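Local coordinates for protein aminotransferase (Bacillus subtilis, PDB 6L1O) that transfers amino groups with the help of pyridoxal 5'-phosphate, as part of the pathway that makes the dipeptide antibiotic bacilysin, at residues Gly102-Leu107 with Tyr128-Ser133; Asn177-Ala182 with Glu356-Asn361; Tyr235-Ser238 with Asn242-Gly245. One frame throughout, in Å; residues are numbered along the deposited sequence.

Contact 1. Residues Gly102-Leu107 with Tyr128-Ser133. With PLP (pyridoxal-5'-phosphate), chain E.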
ATOM      1  N   GLY B 102       1.797  -6.777   1.418  1.00 16.20           N
ATOM      2  CA  GLY B 102       0.857  -7.900   1.569  1.00 17.25           C
ATOM      3  C   GLY B 102       0.338  -8.408   0.233  1.00 17.35           C
ATOM      4  O   GLY B 102       0.338  -7.700  -0.771  1.00 14.59           O
ATOM      5  N   GLY B 103      -0.058  -9.665   0.208  1.00 15.37           N
ATOM      6  CA  GLY B 103      -0.553 -10.303  -1.028  1.00 15.52           C
ATOM      7  C   GLY B 103      -1.721  -9.575  -1.634  1.00 15.63           C
ATOM      8  O   GLY B 103      -1.833  -9.480  -2.826  1.00 16.32           O
ATOM      9  N   LYS B 104      -2.611  -9.071  -0.805  1.00 15.88           N
ATOM     10  CA  LYS B 104      -3.765  -8.328  -1.263  1.00 16.33           C
ATOM     11  C   LYS B 104      -3.347  -7.112  -2.137  1.00 16.18           C
ATOM     12  O   LYS B 104      -3.895  -6.874  -3.215  1.00 13.82           O
ATOM     13  CB  LYS B 104      -4.565  -7.875  -0.045  1.00 19.05           C
ATOM     14  CG  LYS B 104      -5.926  -7.300  -0.337  1.00 25.85           C
ATOM     15  CD  LYS B 104      -6.696  -7.181   1.009  1.00 29.07           C
ATOM     16  CE  LYS B 104      -8.182  -7.230   0.817  1.00 29.28           C
ATOM     17  NZ  LYS B 104      -8.860  -7.075   2.147  1.00 33.12           N
ATOM     18  N   ALA B 105      -2.387  -6.338  -1.664  1.00 15.64           N
ATOM     19  CA  ALA B 105      -1.802  -5.225  -2.482  1.00 15.62           C
ATOM     20  C   ALA B 105      -1.111  -5.716  -3.740  1.00 15.68           C
ATOM     21  O   ALA B 105      -1.266  -5.106  -4.816  1.00 18.14           O
ATOM     22  CB  ALA B 105      -0.848  -4.382  -1.650  1.00 16.11           C
ATOM     23  N   GLY B 106      -0.405  -6.837  -3.646  1.00 11.84           N
ATOM     24  CA  GLY B 106       0.223  -7.447  -4.781  1.00 14.07           C
ATOM     25  C   GLY B 106      -0.750  -7.833  -5.884  1.00 16.87           C
ATOM     26  O   GLY B 106      -0.476  -7.606  -7.061  1.00 15.79           O
ATOM     27  N   LEU B 107      -1.883  -8.403  -5.509  1.00 15.65           N
ATOM     28  CA  LEU B 107      -2.910  -8.754  -6.491  1.00 15.59           C
ATOM     29  C   LEU B 107      -3.480  -7.530  -7.175  1.00 14.08           C
ATOM     30  O   LEU B 107      -3.800  -7.566  -8.384  1.00 17.62           O
ATOM     31  CB  LEU B 107      -4.062  -9.550  -5.862  1.00 17.46           C
ATOM     32  CG  LEU B 107      -3.755 -10.927  -5.285  1.00 16.74           C
ATOM     33  CD1 LEU B 107      -4.946 -11.306  -4.400  1.00 18.82           C
ATOM     34  CD2 LEU B 107      -3.564 -11.909  -6.394  1.00 19.05           C
ATOM     35  N   TYR B 128     -10.466 -17.692  -4.368  1.00 16.40           N
ATOM     36  CA  TYR B 128     -10.322 -16.535  -3.482  1.00 18.83           C
ATOM     37  C   TYR B 128     -11.100 -15.308  -4.036  1.00 17.48           C
ATOM     38  O   TYR B 128     -10.756 -14.790  -5.100  1.00 20.06           O
ATOM     39  CB  TYR B 128      -8.871 -16.227  -3.395  1.00 19.46           C
ATOM     40  CG  TYR B 128      -8.406 -15.292  -2.348  1.00 18.09           C
ATOM     41  CD1 TYR B 128      -8.752 -15.493  -1.002  1.00 19.03           C
ATOM     42  CD2 TYR B 128      -7.518 -14.259  -2.656  1.00 19.73           C
ATOM     43  CE1 TYR B 128      -8.294 -14.652  -0.014  1.00 21.35           C
ATOM     44  CE2 TYR B 128      -7.012 -13.420  -1.654  1.00 20.47           C
ATOM     45  CZ  TYR B 128      -7.380 -13.646  -0.350  1.00 21.48           C
ATOM     46  OH  TYR B 128      -6.915 -12.836   0.646  1.00 25.39           O
ATOM     47  N   PRO B 129     -12.125 -14.833  -3.309  1.00 19.00           N
ATOM     48  CA  PRO B 129     -12.970 -13.729  -3.815  1.00 20.34           C
ATOM     49  C   PRO B 129     -12.194 -12.420  -4.075  1.00 21.58           C
ATOM     50  O   PRO B 129     -12.632 -11.574  -4.840  1.00 19.10           O
ATOM     51  CB  PRO B 129     -14.017 -13.527  -2.704  1.00 22.36           C
ATOM     52  CG  PRO B 129     -13.544 -14.286  -1.551  1.00 22.39           C
ATOM     53  CD  PRO B 129     -12.626 -15.368  -2.039  1.00 20.28           C
ATOM     54  N   GLU B 130     -11.038 -12.247  -3.467  1.00 22.86           N
ATOM     55  CA  GLU B 130     -10.318 -10.996  -3.666  1.00 25.34           C
ATOM     56  C   GLU B 130      -9.754 -10.863  -5.055  1.00 22.01           C
ATOM     57  O   GLU B 130      -9.502  -9.738  -5.483  1.00 22.78           O
ATOM     58  CB  GLU B 130      -9.214 -10.780  -2.583  1.00 31.62           C
ATOM     59  CG  GLU B 130      -9.753 -10.305  -1.233  1.00 35.47           C
ATOM     60  CD  GLU B 130     -10.539  -8.965  -1.292  1.00 47.64           C
ATOM     61  OE1 GLU B 130     -10.142  -8.007  -2.073  1.00 43.62           O
ATOM     62  OE2 GLU B 130     -11.560  -8.839  -0.537  1.00 50.90           O
ATOM     63  N   TYR B 131      -9.638 -11.965  -5.808  1.00 21.17           N
ATOM     64  CA  TYR B 131      -9.244 -11.895  -7.210  1.00 21.21           C
ATOM     65  C   TYR B 131     -10.180 -10.979  -7.995  1.00 24.87           C
ATOM     66  O   TYR B 131      -9.771 -10.334  -8.951  1.00 22.79           O
ATOM     67  CB  TYR B 131      -9.211 -13.277  -7.903  1.00 21.45           C
ATOM     68  CG  TYR B 131      -8.253 -14.273  -7.316  1.00 20.13           C
ATOM     69  CD1 TYR B 131      -7.061 -13.846  -6.720  1.00 20.15           C
ATOM     70  CD2 TYR B 131      -8.531 -15.646  -7.323  1.00 18.08           C
ATOM     71  CE1 TYR B 131      -6.182 -14.726  -6.159  1.00 21.03           C
ATOM     72  CE2 TYR B 131      -7.620 -16.565  -6.759  1.00 17.44           C
ATOM     73  CZ  TYR B 131      -6.468 -16.094  -6.165  1.00 19.73           C
ATOM     74  OH  TYR B 131      -5.590 -16.933  -5.547  1.00 19.27           O
ATOM     75  N   LEU B 132     -11.446 -10.945  -7.578  1.00 23.56           N
ATOM     76  CA  LEU B 132     -12.472 -10.154  -8.248  1.00 22.93           C
ATOM     77  C   LEU B 132     -12.263  -8.649  -8.172  1.00 26.59           C
ATOM     78  O   LEU B 132     -12.531  -7.942  -9.122  1.00 24.69           O
ATOM     79  CB  LEU B 132     -13.838 -10.511  -7.733  1.00 29.01           C
ATOM     80  CG  LEU B 132     -14.641 -11.363  -8.704  1.00 39.44           C
ATOM     81  CD1 LEU B 132     -16.025 -11.727  -8.160  1.00 43.50           C
ATOM     82  CD2 LEU B 132     -14.842 -10.549 -10.011  1.00 45.73           C
ATOM     83  N   SER B 133     -11.772  -8.185  -7.032  1.00 24.01           N
ATOM     84  CA  SER B 133     -11.441  -6.793  -6.779  1.00 23.37           C
ATOM     85  C   SER B 133     -10.523  -6.169  -7.818  1.00 21.88           C
ATOM     86  O   SER B 133     -10.916  -5.240  -8.504  1.00 22.61           O
ATOM     87  CB  SER B 133     -10.794  -6.645  -5.383  1.00 21.08           C
ATOM     88  OG  SER B 133     -11.767  -6.881  -4.408  1.00 24.77           O
TER
HETATM   89  N1  PLP E 401      -4.095 -15.602  -1.385  1.00 19.85           N
HETATM   90  C2  PLP E 401      -4.956 -16.427  -0.762  1.00 19.71           C
HETATM   91  C2A PLP E 401      -5.788 -17.415  -1.526  1.00 19.38           C
HETATM   92  C3  PLP E 401      -5.185 -16.301   0.659  1.00 20.79           C
HETATM   93  O3  PLP E 401      -6.057 -17.049   1.345  1.00 20.76           O
HETATM   94  C4  PLP E 401      -4.368 -15.359   1.337  1.00 26.00           C
HETATM   95  C4A PLP E 401      -4.886 -15.005   2.708  1.00 34.09           C
HETATM   96  C5  PLP E 401      -3.446 -14.510   0.596  1.00 24.32           C
HETATM   97  C6  PLP E 401      -3.330 -14.710  -0.771  1.00 22.51           C
HETATM   98  C5A PLP E 401      -2.508 -13.551   1.267  1.00 22.73           C
HETATM   99  O4P PLP E 401      -3.076 -12.504   1.922  1.00 20.62           O
HETATM  100  P   PLP E 401      -2.132 -11.285   2.468  1.00 16.73           P
HETATM  101  O1P PLP E 401      -2.743 -10.058   1.892  1.00 14.39           O
HETATM  102  O2P PLP E 401      -0.678 -11.515   2.116  1.00 16.02           O
HETATM  103  O3P PLP E 401      -2.288 -11.354   3.962  1.00 16.38           O
HETATM  104  O   HOH W   1     -11.341  -8.826   2.080  1.00 40.76           O
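Leu107 reaches two tyrosines at once: CD1 lies at the ring edge of Tyr128, 4.0 Å from CE2, while CD2 meets the ring edge of Tyr131, 3.9 Å from CE1. Tyr128 in turn lays one ring face on the pyridine ring of PLP, whose C2 sits over the ring centre. CG of Tyr128, anti to its own backbone N (chi1 -167°), carries the ring out to the cofactor. One turn earlier, near the start of helix 103-114, the extended Lys104 chain brings CE to 3.6 Å from OE1 of Glu130. The two charges do not pair directly. A water bridges them, accepting from Lys104 NZ at 3.0 Å and donating to Glu130 OE2 at 2.6 Å, while NZ also bonds the Asp266 carbonyl of the second subunit. Behind this shell, Tyr131 is tied by its hydroxyl to Asp206 and stacks on Phe172. The helix start holds the other end of PLP: Gly103 N donates to O2P at 2.7 Å and Lys104 N to O1P at 2.9 Å. Backbone amides at a helix N-terminus thus grip the phosphate, and the helix dipole probably adds to the attraction, while the Tyr128 face probably limits how far the pyridine ring can tilt.

Contact 2. Residues Asn177-Ala182 with Glu356-Asn361. With PLP (pyridoxal-5'-phosphate), chain E.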
ATOM      1  N   ASN B 177      -4.653 -24.925  -2.410  1.00 14.98           N
ATOM      2  CA  ASN B 177      -5.827 -24.102  -2.778  1.00 13.56           C
ATOM      3  C   ASN B 177      -6.757 -23.677  -1.634  1.00 13.61           C
ATOM      4  O   ASN B 177      -7.105 -24.450  -0.759  1.00 15.73           O
ATOM      5  CB  ASN B 177      -6.638 -24.881  -3.801  1.00 14.52           C
ATOM      6  CG  ASN B 177      -7.845 -24.151  -4.299  1.00 12.78           C
ATOM      7  OD1 ASN B 177      -8.952 -24.374  -3.834  1.00 14.66           O
ATOM      8  ND2 ASN B 177      -7.643 -23.240  -5.195  1.00 14.90           N
ATOM      9  N   ASN B 178      -7.141 -22.424  -1.677  1.00 14.77           N
ATOM     10  CA  ASN B 178      -8.161 -21.835  -0.837  1.00 14.15           C
ATOM     11  C   ASN B 178      -9.377 -21.701  -1.753  1.00 13.73           C
ATOM     12  O   ASN B 178      -9.340 -20.956  -2.685  1.00 13.92           O
ATOM     13  CB  ASN B 178      -7.703 -20.466  -0.347  1.00 13.53           C
ATOM     14  CG  ASN B 178      -8.739 -19.749   0.494  1.00 16.29           C
ATOM     15  OD1 ASN B 178      -9.841 -20.246   0.750  1.00 14.92           O
ATOM     16  ND2 ASN B 178      -8.405 -18.514   0.894  1.00 18.00           N
ATOM     17  N   PRO B 179     -10.471 -22.416  -1.465  1.00 14.69           N
ATOM     18  CA  PRO B 179     -10.806 -23.066  -0.216  1.00 15.94           C
ATOM     19  C   PRO B 179     -10.729 -24.587  -0.178  1.00 14.92           C
ATOM     20  O   PRO B 179     -11.114 -25.117   0.820  1.00 14.90           O
ATOM     21  CB  PRO B 179     -12.255 -22.631  -0.056  1.00 14.51           C
ATOM     22  CG  PRO B 179     -12.769 -22.838  -1.441  1.00 14.95           C
ATOM     23  CD  PRO B 179     -11.673 -22.333  -2.340  1.00 15.91           C
ATOM     24  N   THR B 180     -10.269 -25.265  -1.247  1.00 14.84           N
ATOM     25  CA  THR B 180     -10.534 -26.670  -1.367  1.00 15.17           C
ATOM     26  C   THR B 180      -9.519 -27.536  -0.654  1.00 16.48           C
ATOM     27  O   THR B 180      -9.832 -28.647  -0.356  1.00 16.42           O
ATOM     28  CB  THR B 180     -10.630 -27.177  -2.813  1.00 14.82           C
ATOM     29  OG1 THR B 180      -9.388 -26.996  -3.497  1.00 14.35           O
ATOM     30  CG2 THR B 180     -11.782 -26.548  -3.562  1.00 15.92           C
ATOM     31  N   GLY B 181      -8.316 -27.035  -0.420  1.00 16.34           N
ATOM     32  CA  GLY B 181      -7.254 -27.817   0.164  1.00 18.12           C
ATOM     33  C   GLY B 181      -6.470 -28.581  -0.861  1.00 19.29           C
ATOM     34  O   GLY B 181      -5.505 -29.277  -0.536  1.00 21.33           O
ATOM     35  N   ALA B 182      -6.829 -28.443  -2.147  1.00 16.82           N
ATOM     36  CA  ALA B 182      -6.189 -29.269  -3.167  1.00 18.55           C
ATOM     37  C   ALA B 182      -4.776 -28.767  -3.456  1.00 19.24           C
ATOM     38  O   ALA B 182      -4.460 -27.613  -3.208  1.00 19.60           O
ATOM     39  CB  ALA B 182      -7.030 -29.244  -4.452  1.00 19.65           C
ATOM     40  N   GLU B 356     -20.208 -20.643  -1.252  1.00 19.97           N
ATOM     41  CA  GLU B 356     -20.580 -19.793  -2.388  1.00 22.47           C
ATOM     42  C   GLU B 356     -19.952 -18.425  -2.377  1.00 19.41           C
ATOM     43  O   GLU B 356     -19.918 -17.755  -3.395  1.00 17.30           O
ATOM     44  CB  GLU B 356     -22.082 -19.734  -2.577  1.00 28.87           C
ATOM     45  CG  GLU B 356     -22.872 -19.187  -1.445  1.00 31.68           C
ATOM     46  CD  GLU B 356     -24.342 -19.644  -1.574  1.00 44.02           C
ATOM     47  OE1 GLU B 356     -25.092 -19.008  -2.363  1.00 48.02           O
ATOM     48  OE2 GLU B 356     -24.729 -20.655  -0.938  1.00 33.04           O
ATOM     49  N   ILE B 357     -19.320 -18.018  -1.278  1.00 18.68           N
ATOM     50  CA  ILE B 357     -18.591 -16.794  -1.388  1.00 21.18           C
ATOM     51  C   ILE B 357     -17.359 -16.945  -2.284  1.00 19.67           C
ATOM     52  O   ILE B 357     -16.824 -15.948  -2.798  1.00 18.01           O
ATOM     53  CB  ILE B 357     -18.214 -16.145  -0.041  1.00 24.99           C
ATOM     54  CG1 ILE B 357     -17.089 -16.838   0.605  1.00 26.59           C
ATOM     55  CG2 ILE B 357     -19.416 -16.023   0.874  1.00 26.00           C
ATOM     56  CD1 ILE B 357     -15.847 -16.036   0.592  1.00 25.05           C
ATOM     57  N   PHE B 358     -16.939 -18.189  -2.513  1.00 18.03           N
ATOM     58  CA  PHE B 358     -15.850 -18.483  -3.452  1.00 17.07           C
ATOM     59  C   PHE B 358     -16.324 -18.700  -4.899  1.00 18.53           C
ATOM     60  O   PHE B 358     -15.511 -18.952  -5.773  1.00 18.86           O
ATOM     61  CB  PHE B 358     -15.091 -19.709  -2.955  1.00 18.37           C
ATOM     62  CG  PHE B 358     -14.596 -19.574  -1.542  1.00 16.27           C
ATOM     63  CD1 PHE B 358     -13.434 -18.884  -1.276  1.00 18.84           C
ATOM     64  CD2 PHE B 358     -15.320 -20.112  -0.484  1.00 17.23           C
ATOM     65  CE1 PHE B 358     -13.008 -18.713   0.026  1.00 16.54           C
ATOM     66  CE2 PHE B 358     -14.895 -19.960   0.814  1.00 17.56           C
ATOM     67  CZ  PHE B 358     -13.743 -19.233   1.059  1.00 17.26           C
ATOM     68  N   GLY B 359     -17.635 -18.650  -5.125  1.00 20.15           N
ATOM     69  CA  GLY B 359     -18.197 -18.800  -6.478  1.00 21.73           C
ATOM     70  C   GLY B 359     -19.265 -19.875  -6.478  1.00 20.04           C
ATOM     71  O   GLY B 359     -19.444 -20.630  -5.520  1.00 18.01           O
ATOM     72  N   SER B 360     -19.969 -19.976  -7.593  1.00 22.91           N
ATOM     73  CA  SER B 360     -21.123 -20.900  -7.695  1.00 23.52           C
ATOM     74  C   SER B 360     -20.757 -22.371  -7.466  1.00 20.56           C
ATOM     75  O   SER B 360     -21.568 -23.154  -6.981  1.00 21.12           O
ATOM     76  CB  SER B 360     -21.787 -20.726  -9.073  1.00 21.89           C
ATOM     77  OG  SER B 360     -20.878 -21.025 -10.073  1.00 27.02           O
ATOM     78  N   ASN B 361     -19.536 -22.760  -7.803  1.00 21.85           N
ATOM     79  CA  ASN B 361     -19.115 -24.131  -7.576  1.00 24.43           C
ATOM     80  C   ASN B 361     -18.843 -24.504  -6.140  1.00 23.06           C
ATOM     81  O   ASN B 361     -18.552 -25.657  -5.874  1.00 26.33           O
ATOM     82  CB  ASN B 361     -17.896 -24.496  -8.408  1.00 28.63           C
ATOM     83  CG  ASN B 361     -18.277 -24.830  -9.793  1.00 35.25           C
ATOM     84  OD1 ASN B 361     -19.125 -25.687  -9.990  1.00 39.56           O
ATOM     85  ND2 ASN B 361     -17.660 -24.152 -10.793  1.00 40.21           N
TER
HETATM   86  N1  PLP E 401      -4.095 -15.602  -1.385  1.00 19.85           N
HETATM   87  C2  PLP E 401      -4.956 -16.427  -0.762  1.00 19.71           C
HETATM   88  C2A PLP E 401      -5.788 -17.415  -1.526  1.00 19.38           C
HETATM   89  C3  PLP E 401      -5.185 -16.301   0.659  1.00 20.79           C
HETATM   90  O3  PLP E 401      -6.057 -17.049   1.345  1.00 20.76           O
HETATM   91  C4  PLP E 401      -4.368 -15.359   1.337  1.00 26.00           C
HETATM   92  C4A PLP E 401      -4.886 -15.005   2.708  1.00 34.09           C
HETATM   93  C5  PLP E 401      -3.446 -14.510   0.596  1.00 24.32           C
HETATM   94  C6  PLP E 401      -3.330 -14.710  -0.771  1.00 22.51           C
HETATM   95  C5A PLP E 401      -2.508 -13.551   1.267  1.00 22.73           C
HETATM   96  O4P PLP E 401      -3.076 -12.504   1.922  1.00 20.62           O
HETATM   97  P   PLP E 401      -2.132 -11.285   2.468  1.00 16.73           P
HETATM   98  O1P PLP E 401      -2.743 -10.058   1.892  1.00 14.39           O
HETATM   99  O2P PLP E 401      -0.678 -11.515   2.116  1.00 16.02           O
HETATM  100  O3P PLP E 401      -2.288 -11.354   3.962  1.00 16.38           O
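In this class I aminotransferase, the turn after strand 168-174 forms one wall of the cofactor pocket, and here its cis proline packs on Phe358 from the loop between strands 353-354 and 365-369. Pro179 CB stands over the centre of the Phe358 ring, 3.8 Å from the centroid and 7° off the normal, a CH-pi contact; CG of the same proline is 3.7 Å from Phe358 CG. Ile357 CD1 lies over the opposite face, so the phenyl ring is sandwiched. Asn178, one residue earlier, has CG anti to the backbone N (chi1 178°), which sends its amide between ring and cofactor. OD1 comes within 3.6 Å of Phe358 CE1, the amide and ring planes 61° apart, and accepts from Arg367, leaving ND2 turned to PLP, where it donates to O3 at 2.8 Å. An arginine on the amide oxygen would probably make the ND2 hydrogens better donors and help fix the flip of the amide. The turn itself is braced from within by an Asx motif: Asn177 OD1 accepts from Thr180 N at 3.0 Å and from Thr180 OG1 at 2.7 Å, the hydroxyl approaching from above the carbonyl plane.

Contact 3. Residues Tyr235-Ser238 with Asn242-Gly245. With PLP (pyridoxal-5'-phosphate), chain E.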
ATOM      1  N   TYR B 235       4.103 -14.639  -3.263  1.00 14.01           N
ATOM      2  CA  TYR B 235       4.451 -15.273  -2.002  1.00 13.87           C
ATOM      3  C   TYR B 235       4.128 -14.303  -0.855  1.00 14.84           C
ATOM      4  O   TYR B 235       4.595 -13.167  -0.880  1.00 13.75           O
ATOM      5  CB  TYR B 235       5.935 -15.663  -1.950  1.00 14.45           C
ATOM      6  CG  TYR B 235       6.249 -16.621  -0.794  1.00 15.19           C
ATOM      7  CD1 TYR B 235       6.194 -18.013  -0.970  1.00 17.06           C
ATOM      8  CD2 TYR B 235       6.378 -16.155   0.499  1.00 14.43           C
ATOM      9  CE1 TYR B 235       6.413 -18.894   0.089  1.00 17.11           C
ATOM     10  CE2 TYR B 235       6.568 -17.027   1.564  1.00 17.26           C
ATOM     11  CZ  TYR B 235       6.588 -18.414   1.347  1.00 17.47           C
ATOM     12  OH  TYR B 235       6.759 -19.259   2.440  1.00 16.85           O
ATOM     13  N   SER B 236       3.343 -14.745   0.118  1.00 12.43           N
ATOM     14  CA  SER B 236       3.006 -13.934   1.316  1.00 13.11           C
ATOM     15  C   SER B 236       3.724 -14.387   2.604  1.00 13.12           C
ATOM     16  O   SER B 236       3.931 -15.574   2.841  1.00 12.54           O
ATOM     17  CB  SER B 236       1.496 -13.967   1.536  1.00 13.69           C
ATOM     18  OG  SER B 236       1.144 -13.201   2.693  1.00 15.44           O
ATOM     19  N   PHE B 237       4.031 -13.434   3.478  1.00 13.06           N
ATOM     20  CA  PHE B 237       4.555 -13.764   4.781  1.00 13.65           C
ATOM     21  C   PHE B 237       3.430 -14.190   5.738  1.00 13.72           C
ATOM     22  O   PHE B 237       3.707 -14.755   6.763  1.00 14.51           O
ATOM     23  CB  PHE B 237       5.359 -12.575   5.348  1.00 14.53           C
ATOM     24  CG  PHE B 237       6.721 -12.410   4.710  1.00 14.46           C
ATOM     25  CD1 PHE B 237       7.860 -12.928   5.268  1.00 14.34           C
ATOM     26  CD2 PHE B 237       6.818 -11.736   3.502  1.00 14.62           C
ATOM     27  CE1 PHE B 237       9.103 -12.818   4.614  1.00 15.63           C
ATOM     28  CE2 PHE B 237       8.036 -11.580   2.865  1.00 15.30           C
ATOM     29  CZ  PHE B 237       9.177 -12.157   3.393  1.00 15.50           C
ATOM     30  N   SER B 238       2.172 -13.942   5.360  1.00 13.52           N
ATOM     31  CA  SER B 238       1.056 -13.978   6.286  1.00 13.61           C
ATOM     32  C   SER B 238       0.821 -15.332   6.887  1.00 15.82           C
ATOM     33  O   SER B 238       0.810 -15.474   8.104  1.00 14.82           O
ATOM     34  CB  SER B 238      -0.245 -13.450   5.633  1.00 13.99           C
ATOM     35  OG  SER B 238      -0.081 -12.091   5.246  1.00 13.59           O
ATOM     36  N   ASN B 242       3.059 -16.715  10.332  1.00 15.53           N
ATOM     37  CA  ASN B 242       2.127 -16.038  11.248  1.00 14.86           C
ATOM     38  C   ASN B 242       2.415 -14.518  11.268  1.00 16.95           C
ATOM     39  O   ASN B 242       2.590 -13.874  12.348  1.00 14.49           O
ATOM     40  CB  ASN B 242       2.268 -16.609  12.668  1.00 14.73           C
ATOM     41  CG  ASN B 242       1.934 -18.052  12.786  1.00 15.09           C
ATOM     42  OD1 ASN B 242       1.148 -18.577  12.041  1.00 14.92           O
ATOM     43  ND2 ASN B 242       2.558 -18.730  13.757  1.00 16.26           N
ATOM     44  N   MET B 243       2.527 -13.936  10.076  1.00 15.55           N
ATOM     45  CA  MET B 243       2.801 -12.500   9.934  1.00 14.07           C
ATOM     46  C   MET B 243       1.688 -11.757   9.213  1.00 14.62           C
ATOM     47  O   MET B 243       1.932 -10.699   8.560  1.00 14.22           O
ATOM     48  CB  MET B 243       4.144 -12.314   9.210  1.00 14.59           C
ATOM     49  CG  MET B 243       5.336 -12.664  10.066  1.00 14.58           C
ATOM     50  SD  MET B 243       6.902 -12.655   9.202  1.00 16.71           S
ATOM     51  CE  MET B 243       7.217 -10.882   9.279  1.00 20.84           C
ATOM     52  N   ALA B 244       0.441 -12.221   9.376  1.00 13.34           N
ATOM     53  CA  ALA B 244      -0.692 -11.652   8.659  1.00 14.47           C
ATOM     54  C   ALA B 244      -0.843 -10.179   8.882  1.00 14.71           C
ATOM     55  O   ALA B 244      -1.146  -9.426   7.931  1.00 14.85           O
ATOM     56  CB  ALA B 244      -1.979 -12.416   8.968  1.00 14.75           C
ATOM     57  N   GLY B 245      -0.577  -9.731  10.121  1.00 13.55           N
ATOM     58  CA  GLY B 245      -0.742  -8.361  10.495  1.00 13.33           C
ATOM     59  C   GLY B 245       0.400  -7.447  10.011  1.00 12.49           C
ATOM     60  O   GLY B 245       0.244  -6.245   9.954  1.00 11.54           O
TER
HETATM   61  N1  PLP E 401      -4.095 -15.602  -1.385  1.00 19.85           N
HETATM   62  C2  PLP E 401      -4.956 -16.427  -0.762  1.00 19.71           C
HETATM   63  C2A PLP E 401      -5.788 -17.415  -1.526  1.00 19.38           C
HETATM   64  C3  PLP E 401      -5.185 -16.301   0.659  1.00 20.79           C
HETATM   65  O3  PLP E 401      -6.057 -17.049   1.345  1.00 20.76           O
HETATM   66  C4  PLP E 401      -4.368 -15.359   1.337  1.00 26.00           C
HETATM   67  C4A PLP E 401      -4.886 -15.005   2.708  1.00 34.09           C
HETATM   68  C5  PLP E 401      -3.446 -14.510   0.596  1.00 24.32           C
HETATM   69  C6  PLP E 401      -3.330 -14.710  -0.771  1.00 22.51           C
HETATM   70  C5A PLP E 401      -2.508 -13.551   1.267  1.00 22.73           C
HETATM   71  O4P PLP E 401      -3.076 -12.504   1.922  1.00 20.62           O
HETATM   72  P   PLP E 401      -2.132 -11.285   2.468  1.00 16.73           P
HETATM   73  O1P PLP E 401      -2.743 -10.058   1.892  1.00 14.39           O
HETATM   74  O2P PLP E 401      -0.678 -11.515   2.116  1.00 16.02           O
HETATM   75  O3P PLP E 401      -2.288 -11.354   3.962  1.00 16.38           O
HETATM   76  O   HOH W   2       1.949 -10.281   5.827  1.00 16.47           O
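Phe237 and Met243 lie side by side and point the same way, their CB atoms 4.1 Å apart. Each has CG anti to its carbonyl carbon, with chi1 values of -75° and -72°. The methionine runs straight to its sulfur and then bends at chi3; SD stands oblique to the Phe237 ring, 5.3 Å from the centroid, in a Met-aromatic contact. Ser238 and Ser236 turn the other way, to the phosphate of PLP. Ser236 OG, anti to the backbone N, donates to O2P at 2.5 Å and also accepts from Ser238 N at 3.0 Å, a capping bond from the N-cap residue of the weakly bonded short helix that follows. Ser238 OG instead lies anti to its carbonyl carbon (chi1 -62°) and donates to O3P at 2.7 Å; a water bridges this hydroxyl to Met243 O. Met243 N donates a hydrogen bond to Ser238 O at 3.0 Å, closing the turn, and Ala244 packs against Ser238 CB. Strand 231-236 thus ends at the phosphate, with helix 274-285 packing on Phe237, helix 73-87 on Tyr235, and Tyr66 of the second subunit on Ser238 and Ala244.

All three contacts converge on one PLP, contacts 1 and 3 sharing its phosphate and contact 2 meeting the ring hydroxyl O3. Contact 1 spans the cofactor, from phosphate to pyridine face; contact 3 holds the phosphate from another side. Contacts 1 and 2 touch directly: Tyr128 CD1 lies 3.6 Å from Asn178 ND2, and Pro129 CD packs 3.7 Å from Phe358 CD1. Contacts 1 and 3 come within about 4 Å at their nearest atoms without touching, yet O2P is bonded from both. Contacts 2 and 3, with centres about 21 Å apart, are joined through the cofactor. Arg247 and Tyr209 of the same chain, and Tyr66 of the second subunit, add further hydrogen bonds to PLP.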